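Local coordinates for protein L-Ala-D/L-Glu epimerase, a muconate lactonizing enzyme (Klebsiella pneumoniae subsp. pneumoniae MGH 78578, PDB 3FCP) that belongs to the enolase superfamily, pairing a capping domain with a TIM-like barrel that holds a magnesium ion, at residues 102-107 / 274-279. Sequence-based numbering, arbitrary orientation.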
# COMPACT_ATOMS: atom_id res chain seq x y z
N ASN A 102 -6.08 -33.72 -1.18
CA ASN A 102 -5.62 -35.10 -1.03
C ASN A 102 -4.21 -35.26 -1.58
O ASN A 102 -3.91 -36.22 -2.28
CB ASN A 102 -6.59 -36.05 -1.74
CG ASN A 102 -7.89 -36.22 -0.98
OD1 ASN A 102 -8.02 -37.11 -0.14
ND2 ASN A 102 -8.87 -35.35 -1.27
N THR A 103 -3.35 -34.30 -1.24
CA THR A 103 -1.96 -34.29 -1.70
C THR A 103 -1.14 -35.45 -1.15
O THR A 103 -0.17 -35.89 -1.78
CB THR A 103 -1.27 -32.95 -1.33
OG1 THR A 103 -1.33 -32.75 0.09
CG2 THR A 103 -1.96 -31.78 -2.03
N PHE A 104 -1.50 -35.95 0.03
CA PHE A 104 -0.78 -37.07 0.63
C PHE A 104 -0.98 -38.31 -0.25
O PHE A 104 -0.02 -38.99 -0.60
CB PHE A 104 -1.28 -37.34 2.06
CG PHE A 104 -0.66 -36.43 3.11
CD1 PHE A 104 0.06 -36.97 4.17
CD2 PHE A 104 -0.82 -35.05 3.03
CE1 PHE A 104 0.63 -36.13 5.15
CE2 PHE A 104 -0.26 -34.20 4.00
CZ PHE A 104 0.47 -34.75 5.06
N ALA A 105 -2.23 -38.58 -0.61
CA ALA A 105 -2.56 -39.72 -1.47
C ALA A 105 -1.88 -39.54 -2.83
O ALA A 105 -1.30 -40.47 -3.37
CB ALA A 105 -4.07 -39.83 -1.64
N LYS A 106 -1.96 -38.33 -3.39
CA LYS A 106 -1.34 -38.06 -4.69
C LYS A 106 0.17 -38.26 -4.63
O LYS A 106 0.77 -38.75 -5.59
CB LYS A 106 -1.66 -36.63 -5.14
CG LYS A 106 -3.12 -36.41 -5.49
CD LYS A 106 -3.42 -34.93 -5.74
CE LYS A 106 -4.88 -34.72 -6.14
NZ LYS A 106 -5.25 -33.28 -6.21
N SER A 107 0.78 -37.88 -3.52
CA SER A 107 2.23 -38.03 -3.38
C SER A 107 2.67 -39.50 -3.42
O SER A 107 3.70 -39.82 -4.00
CB SER A 107 2.69 -37.39 -2.07
OG SER A 107 4.05 -37.69 -1.83
N LYS A 274 7.83 -30.35 1.43
CA LYS A 274 7.44 -31.71 1.82
C LYS A 274 6.66 -32.31 0.66
O LYS A 274 5.71 -31.71 0.17
CB LYS A 274 6.58 -31.70 3.09
CG LYS A 274 7.32 -31.21 4.34
CD LYS A 274 6.47 -31.35 5.59
CE LYS A 274 7.24 -30.86 6.83
NZ LYS A 274 6.44 -31.04 8.06
N ILE A 275 7.05 -33.50 0.21
CA ILE A 275 6.34 -34.10 -0.92
C ILE A 275 4.87 -34.35 -0.60
O ILE A 275 4.01 -34.19 -1.48
CB ILE A 275 7.03 -35.41 -1.42
CG1 ILE A 275 6.95 -36.52 -0.37
CG2 ILE A 275 8.48 -35.13 -1.78
CD1 ILE A 275 7.52 -37.86 -0.88
N ALA A 276 4.57 -34.69 0.65
CA ALA A 276 3.19 -34.96 1.07
C ALA A 276 2.27 -33.74 0.94
O ALA A 276 1.10 -33.88 0.60
CB ALA A 276 3.16 -35.48 2.52
N LYS A 277 2.81 -32.56 1.24
CA LYS A 277 2.04 -31.33 1.16
C LYS A 277 1.79 -30.87 -0.27
O LYS A 277 0.74 -30.28 -0.57
CB LYS A 277 2.74 -30.19 1.92
CG LYS A 277 2.83 -30.35 3.44
CD LYS A 277 3.33 -29.08 4.14
CE LYS A 277 4.73 -28.66 3.68
NZ LYS A 277 5.17 -27.34 4.25
N ALA A 278 2.73 -31.15 -1.16
CA ALA A 278 2.63 -30.71 -2.55
C ALA A 278 2.02 -31.72 -3.52
O ALA A 278 1.52 -31.34 -4.58
CB ALA A 278 4.00 -30.30 -3.06
N GLY A 279 2.07 -33.00 -3.18
CA GLY A 279 1.54 -34.02 -4.07
C GLY A 279 2.60 -34.90 -4.72
O GLY A 279 2.34 -35.53 -5.75
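Ala276 sets its methyl group squarely over one face of the Phe104 ring, with CB 3.6 Å from the ring centroid. It stands only 7° off the ring normal, a clean CH-pi contact. Phe104 reaches it although its CB points away from 274-279: with CG anti to its own carbonyl carbon (chi1 -82°), the ring turns back toward helix 275-278, one face against the Ala276 methyl. A methyl suits this place because it is small enough to sit over the ring centre while the two backbones stay close, with Phe104 CA and Ala276 CA 4.5 Å apart. The carbonyl of the same alanine turns to Thr103, whose OG1 donates a hydrogen bond of 2.7 Å to Ala276 O. The donor lies in the carbonyl plane, at a C=O...O angle of 149°. A threonine in the first turn of helix 103-121 thus supplies a donor to a carbonyl of the short helix, while its CG2 lies against Lys277 O.

One turn further on, Ser107 brings CB against the Gly279 carbonyl carbon and OG alongside Ile275 CG1, 3.5 Å away; its small side chain permits this close approach. Gly279, where the helix ends with positive phi, presents CA to Thr103 O at 3.4 Å in a nearly straight CA-H...O contact, and its O receives the CA-H of Ser107. Glycine suits this positive-phi position, where a CB would be jammed against the carbonyl O of the residue before.

Lys277 directs its CB away from this interface, and its NZ is hydrogen-bonded to Val253 O and Ala272 O and salt-bridged to Asp250, which binds the magnesium ion. The contact seats the N-terminal end of capping-domain helix 103-121 on the short helix 275-278 that follows barrel strand 270-273, the two-domain architecture of the muconate lactonizing enzyme family, with the Lys277 side chain reaching to about 7 Å from the magnesium ion.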